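TRNA (guanine-N(1)-)-methyltransferase (Corynebacterium diphtheriae, PDB 7KFF) transfers a methyl group from S-adenosylmethionine to N1 of a guanine in tRNA, probably the one beside the anticodon, and belongs to the knotted SPOUT class. Local coordinates at residues A[20-25]-A[87-92]; A[136-141]-A[178-183]; A[237-242]-A[263-268]; A[272-275]-A[280-283]. All blocks are in the same frame, centred on the assembly; numbering follows the deposited sequence.

The four contacts follow one another along the chain and fall into two pairs on opposite sides of its centre. Interactions 1 and 2, with centres 11 Å apart, both join a helix to the same parallel sheet, and they touch where Ala90 CB meets Thr183 CG2 at 3.6 Å. Interactions 3 and 4, centres 18 Å apart, share helix 259-277, met by loop 237-242 and by short helix 279-283. Between the pairs the centres are 36 to 45 Å apart, with no touch. The first pair thus packs the cofactor-binding sheet, and the second shapes the helical C-terminal part, whose preceding loop runs along the other subunit; as in related TrmD enzymes, that part probably contributes to tRNA binding.

Interaction 1 (A[20-25]-A[87-92]); sequences DVITIF and DDVATM
The side chains of Asp20, on a strand, and Val89, on a helix, slide past each other in opposite directions, and the aspartate is worth following outward. Its CB packs on Val89 CG1 at 3.6 Å, and the next atom, CG, is still over the same methyl at 3.9 Å. With chi1 at -78°, CG is anti to the carbonyl carbon, which carries the carboxylate alongside the valine. At the tip, OD1 comes within 4.0 Å of Met92 SE, the selenium of a selenomethionine that is poorly ordered, so this last approach carries little weight. The carboxylate is gripped from elsewhere: His51 and Arg18 reach OD1, and His161 reaches OD2. A buried acid is thus held by basic and imidazole groups, which would probably favour its charged form, while its aliphatic root serves as packing surface.

The other branch of the valine deals with Ile22. Here the two side chains meet tip to tip, Ile22 CD1 touching Val89 CG2 at 3.7 Å and CG1 following at 4.0 Å. One valine therefore spreads its two methyls over two residues on the same side of the strand. Beyond them the chain leaves the strand through an ST turn, with Phe25 N bonded to Thr23 OG1 at 2.8 Å.

In the alpha/beta SPOUT fold, strand 17-23 is an inner strand of the parallel sheet, flanked by strands 46-52 and 161-165. Val89, near the end of helix 79-90, also touches His51 and Val163, so it bears on all three strands, and Ile22 packs further back on Trp82 and Leu86 of the same helix.

Interaction 2 (A[136-141]-A[178-183]); sequences PLLLVP and EDAKKT. With SAH (S-adenosyl-L-homocysteine), chain C.
Pro136 and Thr183 bury the most surface here, and Leu138 adds the apolar part by packing on Ala180; together they seat a crossover helix on the SPOUT sheet. Helix 174-180 belongs to a beta-alpha-beta crossover from strand 161-165 to strand 185-190, and strand 137-141 lies between those two in the sheet, so the crossing chain has to pass over it.

Pro136, just ahead of the strand, turns the CD corner of its ring to the carbonyl of Thr183: CD lies 3.5 Å from Thr183 O, and CG stands a little farther off. On the threonine side it is thus the backbone oxygen that does the touching; Thr183 N is itself bonded to Ala180 O. Two residues along the strand, Leu138 directs CD2 at Ala180 CB, 3.7 Å away. Its chi1 of 176° sets CG anti to the backbone N and so extends the branch from the sheet to the helix. The same leucine also leans on Val163 and Tyr184, while Ala180 touches Val186, so the one methyl of Ala180 bears on side chains of two neighbouring strands.

On the outer side of the helix, Lys181 NZ and Glu178 OE1 form a 2.7 Å salt bridge. Asp179 instead pairs with Arg246 of the second subunit, tying this helix to the dimer interface.

The far end of strand 137-141 enters the cofactor pocket of this knotted enzyme: the ribose O2' of S-adenosyl-L-homocysteine donates to Pro141 O at 3.0 Å, and Pro141 CB lies 3.5 Å from adenine N3.

Interaction 3 (A[237-242]-A[263-268]); sequences PSYTKP and ERWRRE
Tyr239 and Trp265 make the aromatic contact, and they do it by their rims. Tyr239 CE2 is 3.9 Å from Trp265 CH2, each atom lying at the edge of the other's ring and near its plane, while the two side chains cross at about a right angle. Trp265 reaches this far because its CG is anti to the backbone N (chi1 176°), extending the indole from helix 259-277 to the loop. The same CH2 also lies 3.9 Å from the carbonyl oxygen Pro237 O, a van der Waals approach to the backbone.

No charged pair joins the two segments; two weak ones lie along the helix. Arg266 NE meets Glu263 OE1 at 3.4 Å, a weak bond in the plane of the guanidinium, at its edge. Arg264 NE pairs just as weakly with Glu268 OE2, while its NH1 forms a salt bridge with Asp291 of helix 289-299.

Loop bonds lead to the other subunit: Thr240 bonds to Ser67 and Asp173 of the second subunit. A loop laid along the partner chain, with a helical C-terminal part packed on it, is the arrangement of TrmD dimers.

Interaction 4 (A[272-275]-A[280-283]); sequences KRTW and ELLD
Trp275 offers Leu282 an edge: Leu282 CD1 lies near the indole plane, and 280-283 lays no atom on either face. The touching is done at the root of the tryptophan, where Leu282 CD1 is 3.9 Å from Trp275 CB and equally near its CA. The indole itself leads off toward helix 289-299, where it packs on Val295, Leu298 and Arg299.

The second branch of the leucine works on Thr274. Leu282 CD2 sits 3.9 Å from Thr274 CG2, the two side chains crossing at a slant, and Leu281 CB approaches the same methyl at 4.0 Å. One threonine methyl therefore fits against two successive leucines.

These residues line the inside of a tight corner in the C-terminal helical part: helix 259-277 ends and, almost at once, the short helix 279-283 begins, turning off at a steep angle, and side chains of the two pack inside. The second helix is loosely made, and its Asp283 N to Glu280 O bond is weak.

Thr274 divides its work between its two branches. With chi1 at -54°, CG2 is anti to the backbone N and faces the leucines, while OG1 bonds to Ser270 O one turn back and to Leu234 N, in the loop before strand 244-245. Leu233 of that loop touches both Thr274 and Leu282. One residue before the threonine, Arg273 NH2 is hydrogen-bonded to Ala144 O of the second subunit.

Interaction 1 (A[20-25]-A[87-92])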
loop_
_atom_site.group_PDB
_atom_site.type_symbol
_atom_site.label_atom_id
_atom_site.label_comp_id
_atom_site.label_asym_id
_atom_site.label_seq_id
_atom_site.Cartn_x
_atom_site.Cartn_y
_atom_site.Cartn_z
ATOM N N ASP A 20 -12.077 -0.859 13.999
ATOM C CA ASP A 20 -13.361 -1.222 13.410
ATOM C C ASP A 20 -13.301 -0.877 11.929
ATOM O O ASP A 20 -12.871 0.220 11.558
ATOM C CB ASP A 20 -14.515 -0.487 14.076
ATOM C CG ASP A 20 -14.893 -1.087 15.402
ATOM O OD1 ASP A 20 -15.545 -2.160 15.404
ATOM O OD2 ASP A 20 -14.483 -0.529 16.444
ATOM N N VAL A 21 -13.722 -1.803 11.081
ATOM C CA VAL A 21 -13.657 -1.635 9.635
ATOM C C VAL A 21 -15.059 -1.807 9.073
ATOM O O VAL A 21 -15.714 -2.815 9.353
ATOM C CB VAL A 21 -12.712 -2.664 8.993
ATOM C CG1 VAL A 21 -12.564 -2.390 7.499
ATOM C CG2 VAL A 21 -11.376 -2.681 9.674
ATOM N N ILE A 22 -15.509 -0.848 8.267
ATOM C CA ILE A 22 -16.821 -0.901 7.626
ATOM C C ILE A 22 -16.604 -1.098 6.131
ATOM O O ILE A 22 -15.877 -0.322 5.497
ATOM C CB ILE A 22 -17.648 0.364 7.901
ATOM C CG1 ILE A 22 -17.749 0.637 9.403
ATOM C CG2 ILE A 22 -19.035 0.225 7.284
ATOM C CD1 ILE A 22 -18.211 2.038 9.748
ATOM N N THR A 23 -17.219 -2.142 5.577
ATOM C CA THR A 23 -16.880 -2.621 4.246
ATOM C C THR A 23 -18.021 -3.451 3.672
ATOM O O THR A 23 -18.763 -4.104 4.402
ATOM C CB THR A 23 -15.599 -3.483 4.336
ATOM O OG1 THR A 23 -15.388 -4.175 3.098
ATOM C CG2 THR A 23 -15.719 -4.543 5.455
ATOM N N ILE A 24 -18.115 -3.481 2.339
ATOM C CA ILE A 24 -19.007 -4.455 1.702
ATOM C C ILE A 24 -18.344 -5.816 1.461
ATOM O O ILE A 24 -19.014 -6.744 0.983
ATOM C CB ILE A 24 -19.653 -3.926 0.401
ATOM C CG1 ILE A 24 -18.599 -3.591 -0.643
ATOM C CG2 ILE A 24 -20.591 -2.759 0.711
ATOM C CD1 ILE A 24 -19.163 -3.394 -2.033
ATOM N N PHE A 25 -17.064 -5.973 1.799
ATOM C CA PHE A 25 -16.346 -7.246 1.683
ATOM C C PHE A 25 -15.649 -7.561 3.001
ATOM O O PHE A 25 -14.407 -7.541 3.091
ATOM C CB PHE A 25 -15.313 -7.213 0.553
ATOM C CG PHE A 25 -15.920 -7.064 -0.809
ATOM C CD1 PHE A 25 -16.618 -8.110 -1.376
ATOM C CD2 PHE A 25 -15.800 -5.879 -1.516
ATOM C CE1 PHE A 25 -17.189 -7.976 -2.627
ATOM C CE2 PHE A 25 -16.351 -5.739 -2.786
ATOM C CZ PHE A 25 -17.067 -6.805 -3.330
ATOM N N ASP A 87 -22.260 6.402 12.551
ATOM C CA ASP A 87 -22.837 6.784 13.835
ATOM C C ASP A 87 -22.799 5.603 14.805
ATOM O O ASP A 87 -22.422 5.744 15.972
ATOM C CB ASP A 87 -24.305 7.183 13.656
ATOM C CG ASP A 87 -24.523 8.497 12.898
ATOM O OD1 ASP A 87 -23.566 9.268 12.639
ATOM O OD2 ASP A 87 -25.703 8.756 12.527
ATOM N N ASP A 88 -23.209 4.426 14.329
ATOM C CA ASP A 88 -23.326 3.255 15.196
ATOM C C ASP A 88 -21.956 2.724 15.592
ATOM O O ASP A 88 -21.731 2.351 16.752
ATOM C CB ASP A 88 -24.127 2.171 14.475
ATOM C CG ASP A 88 -25.631 2.447 14.446
ATOM O OD1 ASP A 88 -26.106 3.436 15.057
ATOM O OD2 ASP A 88 -26.363 1.644 13.815
ATOM N N VAL A 89 -21.019 2.678 14.648
ATOM C CA VAL A 89 -19.719 2.106 14.985
ATOM C C VAL A 89 -18.945 3.001 15.947
ATOM O O VAL A 89 -18.084 2.520 16.690
ATOM C CB VAL A 89 -18.927 1.807 13.700
ATOM C CG1 VAL A 89 -17.481 1.499 14.001
ATOM C CG2 VAL A 89 -19.596 0.688 12.939
ATOM N N ALA A 90 -19.238 4.308 15.960
ATOM C CA ALA A 90 -18.500 5.197 16.853
ATOM C C ALA A 90 -18.743 4.846 18.312
ATOM O O ALA A 90 -17.901 5.136 19.175
ATOM C CB ALA A 90 -18.875 6.652 16.606
ATOM N N THR A 91 -19.886 4.227 18.612
ATOM C CA THR A 91 -20.234 3.841 19.974
ATOM C C THR A 91 -19.550 2.554 20.440
ATOM O O THR A 91 -19.985 1.976 21.447
ATOM C CB THR A 91 -21.744 3.620 20.082
ATOM O OG1 THR A 91 -22.073 2.376 19.443
ATOM C CG2 THR A 91 -22.524 4.742 19.434
HETATM N N MSE A 92 -18.520 2.077 19.751
HETATM C CA MSE A 92 -17.961 0.764 20.063
HETATM C C MSE A 92 -16.581 0.827 20.718
HETATM O O MSE A 92 -15.570 0.475 20.113
HETATM C CB MSE A 92 -17.943 -0.108 18.799
HETATM C CG MSE A 92 -19.341 -0.526 18.319
HETATM SE SE MSE A 92 -19.282 -1.662 16.732
HETATM C CE MSE A 92 -21.166 -1.711 16.203
#

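Interaction 2 (A[136-141]-A[178-183])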
loop_
_atom_site.group_PDB
_atom_site.type_symbol
_atom_site.label_atom_id
_atom_site.label_comp_id
_atom_site.label_asym_id
_atom_site.label_seq_id
_atom_site.Cartn_x
_atom_site.Cartn_y
_atom_site.Cartn_z
ATOM N N PRO A 136 -13.019 9.507 18.366
ATOM C CA PRO A 136 -12.236 8.463 17.696
ATOM C C PRO A 136 -11.703 8.968 16.370
ATOM O O PRO A 136 -12.183 9.954 15.813
ATOM C CB PRO A 136 -13.244 7.329 17.486
ATOM C CG PRO A 136 -14.575 7.983 17.588
ATOM C CD PRO A 136 -14.452 9.175 18.446
ATOM N N LEU A 137 -10.709 8.265 15.853
ATOM C CA LEU A 137 -10.110 8.587 14.566
ATOM C C LEU A 137 -10.820 7.797 13.474
ATOM O O LEU A 137 -10.969 6.577 13.593
ATOM C CB LEU A 137 -8.627 8.214 14.566
ATOM C CG LEU A 137 -7.836 8.479 13.284
ATOM C CD1 LEU A 137 -7.768 9.964 12.976
ATOM C CD2 LEU A 137 -6.432 7.904 13.399
ATOM N N LEU A 138 -11.259 8.490 12.418
ATOM C CA LEU A 138 -11.813 7.878 11.219
ATOM C C LEU A 138 -10.823 8.032 10.079
ATOM O O LEU A 138 -10.485 9.161 9.691
ATOM C CB LEU A 138 -13.145 8.517 10.840
ATOM C CG LEU A 138 -13.772 8.021 9.544
ATOM C CD1 LEU A 138 -14.148 6.549 9.654
ATOM C CD2 LEU A 138 -14.980 8.842 9.143
ATOM N N LEU A 139 -10.351 6.899 9.564
ATOM C CA LEU A 139 -9.477 6.873 8.396
ATOM C C LEU A 139 -10.289 6.477 7.166
ATOM O O LEU A 139 -11.007 5.473 7.181
ATOM C CB LEU A 139 -8.305 5.924 8.592
ATOM C CG LEU A 139 -7.375 6.346 9.723
ATOM C CD1 LEU A 139 -6.224 5.377 9.833
ATOM C CD2 LEU A 139 -6.853 7.761 9.563
ATOM N N VAL A 140 -10.184 7.291 6.126
ATOM C CA VAL A 140 -10.912 7.107 4.879
ATOM C C VAL A 140 -9.891 6.952 3.767
ATOM O O VAL A 140 -9.342 7.944 3.271
ATOM C CB VAL A 140 -11.853 8.293 4.589
ATOM C CG1 VAL A 140 -12.639 8.006 3.317
ATOM C CG2 VAL A 140 -12.776 8.591 5.775
ATOM N N PRO A 141 -9.589 5.725 3.352
ATOM C CA PRO A 141 -8.642 5.545 2.251
ATOM C C PRO A 141 -9.180 6.169 0.972
ATOM O O PRO A 141 -10.341 5.987 0.599
ATOM C CB PRO A 141 -8.518 4.024 2.145
ATOM C CG PRO A 141 -8.859 3.518 3.510
ATOM C CD PRO A 141 -9.932 4.445 4.017
ATOM N N GLU A 178 -17.556 14.963 5.516
ATOM C CA GLU A 178 -17.720 16.219 6.237
ATOM C C GLU A 178 -18.603 16.040 7.465
ATOM O O GLU A 178 -18.269 16.516 8.556
ATOM C CB GLU A 178 -18.321 17.278 5.302
ATOM C CG GLU A 178 -17.508 17.529 4.030
ATOM C CD GLU A 178 -16.032 17.841 4.282
ATOM O OE1 GLU A 178 -15.694 18.423 5.346
ATOM O OE2 GLU A 178 -15.207 17.516 3.385
ATOM N N ASP A 179 -19.744 15.364 7.302
ATOM C CA ASP A 179 -20.632 15.132 8.434
ATOM C C ASP A 179 -19.953 14.316 9.531
ATOM O O ASP A 179 -20.229 14.527 10.723
ATOM C CB ASP A 179 -21.885 14.415 7.956
ATOM C CG ASP A 179 -22.826 14.098 9.075
ATOM O OD1 ASP A 179 -23.542 15.017 9.517
ATOM O OD2 ASP A 179 -22.889 12.924 9.486
ATOM N N ALA A 180 -19.065 13.387 9.154
ATOM C CA ALA A 180 -18.401 12.542 10.136
ATOM C C ALA A 180 -17.547 13.349 11.097
ATOM O O ALA A 180 -17.261 12.875 12.200
ATOM C CB ALA A 180 -17.545 11.492 9.429
ATOM N N LYS A 181 -17.136 14.560 10.709
ATOM C CA LYS A 181 -16.314 15.392 11.578
ATOM C C LYS A 181 -17.031 15.770 12.868
ATOM O O LYS A 181 -16.371 16.116 13.853
ATOM C CB LYS A 181 -15.817 16.632 10.849
ATOM C CG LYS A 181 -14.902 16.303 9.697
ATOM C CD LYS A 181 -14.538 17.515 8.858
ATOM C CE LYS A 181 -13.695 17.070 7.679
ATOM N NZ LYS A 181 -13.380 18.207 6.771
ATOM N N LYS A 182 -18.356 15.688 12.899
ATOM C CA LYS A 182 -19.065 15.951 14.147
ATOM C C LYS A 182 -18.763 14.893 15.197
ATOM O O LYS A 182 -18.846 15.176 16.398
ATOM C CB LYS A 182 -20.575 15.997 13.896
ATOM C CG LYS A 182 -21.023 17.181 13.069
ATOM C CD LYS A 182 -22.523 17.103 12.800
ATOM C CE LYS A 182 -23.040 18.352 12.109
ATOM N NZ LYS A 182 -24.497 18.221 11.792
ATOM N N THR A 183 -18.419 13.682 14.766
ATOM C CA THR A 183 -18.250 12.530 15.638
ATOM C C THR A 183 -16.818 12.046 15.729
ATOM O O THR A 183 -16.432 11.458 16.742
ATOM C CB THR A 183 -19.119 11.376 15.109
ATOM O OG1 THR A 183 -20.481 11.822 15.053
ATOM C CG2 THR A 183 -19.027 10.150 15.990
HETATM N N SAH C . -12.209 7.406 -9.454
HETATM C CA SAH C . -11.409 7.303 -8.249
HETATM C CB SAH C . -11.203 5.827 -7.988
HETATM C CG SAH C . -11.756 5.317 -6.670
HETATM S SD SAH C . -10.930 3.753 -6.453
HETATM C C SAH C . -10.045 7.964 -8.347
HETATM O O SAH C . -9.213 7.585 -9.168
HETATM O OXT SAH C . -9.743 8.878 -7.581
HETATM C "C5'" SAH C . -12.075 3.040 -5.280
HETATM C "C4'" SAH C . -11.617 3.110 -3.837
HETATM O "O4'" SAH C . -10.400 2.390 -3.648
HETATM C "C3'" SAH C . -11.346 4.503 -3.249
HETATM O "O3'" SAH C . -12.519 5.168 -2.947
HETATM C "C2'" SAH C . -10.484 4.135 -2.040
HETATM O "O2'" SAH C . -11.270 3.639 -0.985
HETATM C "C1'" SAH C . -9.660 2.997 -2.602
HETATM N N9 SAH C . -8.375 3.449 -3.165
HETATM C C8 SAH C . -7.996 3.457 -4.489
HETATM N N7 SAH C . -6.719 3.868 -4.581
HETATM C C5 SAH C . -6.281 4.147 -3.322
HETATM C C6 SAH C . -5.071 4.606 -2.820
HETATM N N6 SAH C . -4.005 4.909 -3.588
HETATM N N1 SAH C . -4.954 4.776 -1.460
HETATM C C2 SAH C . -6.005 4.478 -0.626
HETATM N N3 SAH C . -7.194 4.015 -1.104
HETATM C C4 SAH C . -7.312 3.863 -2.430
#

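Interaction 3 (A[237-242]-A[263-268])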
loop_
_atom_site.group_PDB
_atom_site.type_symbol
_atom_site.label_atom_id
_atom_site.label_comp_id
_atom_site.label_asym_id
_atom_site.label_seq_id
_atom_site.Cartn_x
_atom_site.Cartn_y
_atom_site.Cartn_z
ATOM N N PRO A 237 21.288 -3.795 1.884
ATOM C CA PRO A 237 21.037 -5.241 1.817
ATOM C C PRO A 237 21.444 -5.972 3.086
ATOM O O PRO A 237 22.288 -5.515 3.864
ATOM C CB PRO A 237 21.897 -5.702 0.640
ATOM C CG PRO A 237 22.983 -4.678 0.564
ATOM C CD PRO A 237 22.353 -3.377 0.954
ATOM N N SER A 238 20.817 -7.136 3.273
ATOM C CA SER A 238 21.126 -8.033 4.375
ATOM C C SER A 238 21.536 -9.397 3.838
ATOM O O SER A 238 21.164 -9.785 2.727
ATOM C CB SER A 238 19.918 -8.227 5.281
ATOM O OG SER A 238 19.539 -6.999 5.877
ATOM N N TYR A 239 22.281 -10.134 4.661
ATOM C CA TYR A 239 22.821 -11.427 4.278
ATOM C C TYR A 239 22.791 -12.369 5.468
ATOM O O TYR A 239 22.914 -11.934 6.614
ATOM C CB TYR A 239 24.282 -11.293 3.809
ATOM C CG TYR A 239 24.471 -10.336 2.665
ATOM C CD1 TYR A 239 24.354 -10.775 1.362
ATOM C CD2 TYR A 239 24.722 -8.991 2.882
ATOM C CE1 TYR A 239 24.499 -9.903 0.301
ATOM C CE2 TYR A 239 24.881 -8.112 1.823
ATOM C CZ TYR A 239 24.764 -8.569 0.542
ATOM O OH TYR A 239 24.892 -7.701 -0.515
ATOM N N THR A 240 22.675 -13.668 5.179
ATOM C CA THR A 240 22.797 -14.726 6.185
ATOM C C THR A 240 23.604 -15.881 5.600
ATOM O O THR A 240 24.066 -15.826 4.459
ATOM C CB THR A 240 21.415 -15.123 6.741
ATOM O OG1 THR A 240 21.595 -15.999 7.864
ATOM C CG2 THR A 240 20.571 -15.809 5.698
ATOM N N LYS A 241 23.786 -16.924 6.405
ATOM C CA LYS A 241 24.572 -18.071 5.971
ATOM C C LYS A 241 23.917 -18.716 4.750
ATOM O O LYS A 241 22.692 -18.702 4.619
ATOM C CB LYS A 241 24.663 -19.089 7.099
ATOM C CG LYS A 241 25.426 -18.593 8.324
ATOM C CD LYS A 241 25.422 -19.652 9.426
ATOM C CE LYS A 241 25.926 -19.093 10.747
ATOM N NZ LYS A 241 24.943 -18.172 11.397
ATOM N N PRO A 242 24.697 -19.324 3.855
ATOM C CA PRO A 242 26.153 -19.537 3.942
ATOM C C PRO A 242 26.992 -18.360 3.435
ATOM O O PRO A 242 26.463 -17.450 2.771
ATOM C CB PRO A 242 26.359 -20.764 3.053
ATOM C CG PRO A 242 25.340 -20.588 1.982
ATOM C CD PRO A 242 24.116 -20.013 2.683
ATOM N N GLU A 263 29.846 -1.212 10.820
ATOM C CA GLU A 263 28.889 -0.117 10.928
ATOM C C GLU A 263 29.079 0.889 9.799
ATOM O O GLU A 263 28.096 1.398 9.245
ATOM C CB GLU A 263 29.003 0.551 12.297
ATOM C CG GLU A 263 27.690 1.155 12.789
ATOM C CD GLU A 263 26.506 0.190 12.673
ATOM O OE1 GLU A 263 26.690 -1.023 12.914
ATOM O OE2 GLU A 263 25.401 0.645 12.307
ATOM N N ARG A 264 30.329 1.171 9.418
ATOM C CA ARG A 264 30.546 2.070 8.288
ATOM C C ARG A 264 30.028 1.457 6.994
ATOM O O ARG A 264 29.419 2.152 6.173
ATOM C CB ARG A 264 32.028 2.425 8.149
ATOM C CG ARG A 264 32.327 3.344 6.959
ATOM C CD ARG A 264 31.579 4.680 7.066
ATOM N NE ARG A 264 31.550 5.405 5.799
ATOM C CZ ARG A 264 30.818 6.493 5.576
ATOM N NH1 ARG A 264 30.052 6.985 6.539
ATOM N NH2 ARG A 264 30.849 7.075 4.388
ATOM N N TRP A 265 30.259 0.156 6.794
ATOM C CA TRP A 265 29.735 -0.526 5.617
ATOM C C TRP A 265 28.222 -0.401 5.550
ATOM O O TRP A 265 27.662 -0.135 4.483
ATOM C CB TRP A 265 30.168 -1.998 5.628
ATOM C CG TRP A 265 29.583 -2.822 4.494
ATOM C CD1 TRP A 265 30.129 -3.035 3.260
ATOM C CD2 TRP A 265 28.344 -3.536 4.510
ATOM N NE1 TRP A 265 29.303 -3.831 2.502
ATOM C CE2 TRP A 265 28.203 -4.158 3.252
ATOM C CE3 TRP A 265 27.343 -3.715 5.467
ATOM C CZ2 TRP A 265 27.099 -4.937 2.923
ATOM C CZ3 TRP A 265 26.240 -4.497 5.136
ATOM C CH2 TRP A 265 26.128 -5.088 3.874
ATOM N N ARG A 266 27.541 -0.574 6.683
ATOM C CA ARG A 266 26.088 -0.480 6.677
ATOM C C ARG A 266 25.643 0.916 6.255
ATOM O O ARG A 266 24.693 1.067 5.489
ATOM C CB ARG A 266 25.512 -0.812 8.053
ATOM C CG ARG A 266 25.708 -2.245 8.547
ATOM C CD ARG A 266 24.682 -2.541 9.626
ATOM N NE ARG A 266 25.186 -3.251 10.800
ATOM C CZ ARG A 266 25.206 -4.575 10.938
ATOM N NH1 ARG A 266 25.665 -5.113 12.058
ATOM N NH2 ARG A 266 24.786 -5.365 9.957
ATOM N N ARG A 267 26.341 1.949 6.730
ATOM C CA ARG A 267 26.003 3.314 6.338
ATOM C C ARG A 267 26.239 3.531 4.846
ATOM O O ARG A 267 25.384 4.086 4.145
ATOM C CB ARG A 267 26.816 4.304 7.162
ATOM C CG ARG A 267 26.638 5.743 6.766
ATOM C CD ARG A 267 25.469 6.344 7.461
ATOM N NE ARG A 267 25.298 7.752 7.118
ATOM C CZ ARG A 267 24.202 8.440 7.399
ATOM N NH1 ARG A 267 23.199 7.847 8.032
ATOM N NH2 ARG A 267 24.109 9.706 7.036
ATOM N N GLU A 268 27.394 3.091 4.343
ATOM C CA GLU A 268 27.660 3.207 2.912
ATOM C C GLU A 268 26.573 2.530 2.088
ATOM O O GLU A 268 26.084 3.087 1.100
ATOM C CB GLU A 268 29.027 2.616 2.583
ATOM C CG GLU A 268 30.189 3.428 3.144
ATOM C CD GLU A 268 31.542 2.737 2.951
ATOM O OE1 GLU A 268 31.573 1.550 2.543
ATOM O OE2 GLU A 268 32.568 3.374 3.217
#

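Interaction 4 (A[272-275]-A[280-283])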
loop_
_atom_site.group_PDB
_atom_site.type_symbol
_atom_site.label_atom_id
_atom_site.label_comp_id
_atom_site.label_asym_id
_atom_site.label_seq_id
_atom_site.Cartn_x
_atom_site.Cartn_y
_atom_site.Cartn_z
ATOM N N LYS A 272 24.226 4.107 -0.652
ATOM C CA LYS A 272 24.260 3.600 -2.020
ATOM C C LYS A 272 22.858 3.224 -2.492
ATOM O O LYS A 272 22.450 3.590 -3.601
ATOM C CB LYS A 272 25.188 2.384 -2.084
ATOM C CG LYS A 272 25.282 1.709 -3.434
ATOM C CD LYS A 272 26.369 0.624 -3.379
ATOM C CE LYS A 272 26.533 -0.116 -4.695
ATOM N NZ LYS A 272 25.659 -1.308 -4.751
ATOM N N ARG A 273 22.098 2.502 -1.659
ATOM C CA ARG A 273 20.750 2.120 -2.060
ATOM C C ARG A 273 19.902 3.366 -2.264
ATOM O O ARG A 273 19.127 3.448 -3.220
ATOM C CB ARG A 273 20.112 1.192 -1.025
ATOM C CG ARG A 273 18.671 0.754 -1.363
ATOM C CD ARG A 273 18.592 -0.118 -2.609
ATOM N NE ARG A 273 19.079 -1.469 -2.341
ATOM C CZ ARG A 273 18.318 -2.489 -1.948
ATOM N NH1 ARG A 273 18.877 -3.675 -1.725
ATOM N NH2 ARG A 273 17.003 -2.337 -1.797
ATOM N N THR A 274 20.047 4.359 -1.379
ATOM C CA THR A 274 19.263 5.586 -1.527
ATOM C C THR A 274 19.656 6.332 -2.801
ATOM O O THR A 274 18.790 6.814 -3.540
ATOM C CB THR A 274 19.440 6.472 -0.288
ATOM O OG1 THR A 274 19.128 5.721 0.896
ATOM C CG2 THR A 274 18.539 7.704 -0.373
ATOM N N TRP A 275 20.956 6.426 -3.077
ATOM C CA TRP A 275 21.401 7.052 -4.311
ATOM C C TRP A 275 20.862 6.322 -5.536
ATOM O O TRP A 275 20.432 6.961 -6.500
ATOM C CB TRP A 275 22.924 7.078 -4.345
ATOM C CG TRP A 275 23.473 7.626 -5.612
ATOM C CD1 TRP A 275 23.544 8.935 -5.981
ATOM C CD2 TRP A 275 24.015 6.873 -6.698
ATOM N NE1 TRP A 275 24.114 9.046 -7.225
ATOM C CE2 TRP A 275 24.408 7.793 -7.690
ATOM C CE3 TRP A 275 24.213 5.512 -6.926
ATOM C CZ2 TRP A 275 24.985 7.393 -8.888
ATOM C CZ3 TRP A 275 24.787 5.116 -8.120
ATOM C CH2 TRP A 275 25.163 6.053 -9.086
ATOM N N GLU A 280 16.716 11.754 -4.884
ATOM C CA GLU A 280 16.166 13.012 -4.393
ATOM C C GLU A 280 16.118 13.072 -2.870
ATOM O O GLU A 280 16.113 14.168 -2.304
ATOM C CB GLU A 280 14.784 13.255 -5.002
ATOM C CG GLU A 280 13.644 12.431 -4.389
ATOM C CD GLU A 280 13.589 10.961 -4.817
ATOM O OE1 GLU A 280 14.400 10.504 -5.653
ATOM O OE2 GLU A 280 12.696 10.268 -4.301
ATOM N N LEU A 281 16.084 11.927 -2.183
ATOM C CA LEU A 281 16.121 11.979 -0.727
ATOM C C LEU A 281 17.449 12.520 -0.220
ATOM O O LEU A 281 17.493 13.136 0.850
ATOM C CB LEU A 281 15.846 10.606 -0.118
ATOM C CG LEU A 281 14.437 10.051 -0.322
ATOM C CD1 LEU A 281 14.293 8.688 0.342
ATOM C CD2 LEU A 281 13.378 11.005 0.201
ATOM N N LEU A 282 18.535 12.296 -0.961
ATOM C CA LEU A 282 19.831 12.817 -0.535
ATOM C C LEU A 282 19.908 14.326 -0.721
ATOM O O LEU A 282 20.630 15.003 0.021
ATOM C CB LEU A 282 20.961 12.133 -1.302
ATOM C CG LEU A 282 21.087 10.628 -1.087
ATOM C CD1 LEU A 282 22.170 10.054 -2.001
ATOM C CD2 LEU A 282 21.384 10.280 0.365
ATOM N N ASP A 283 19.170 14.861 -1.698
ATOM C CA ASP A 283 19.174 16.298 -1.934
ATOM C C ASP A 283 18.589 17.058 -0.756
ATOM O O ASP A 283 18.958 18.213 -0.523
ATOM C CB ASP A 283 18.367 16.634 -3.188
ATOM C CG ASP A 283 18.986 16.071 -4.446
ATOM O OD1 ASP A 283 20.213 15.836 -4.454
ATOM O OD2 ASP A 283 18.247 15.870 -5.433
#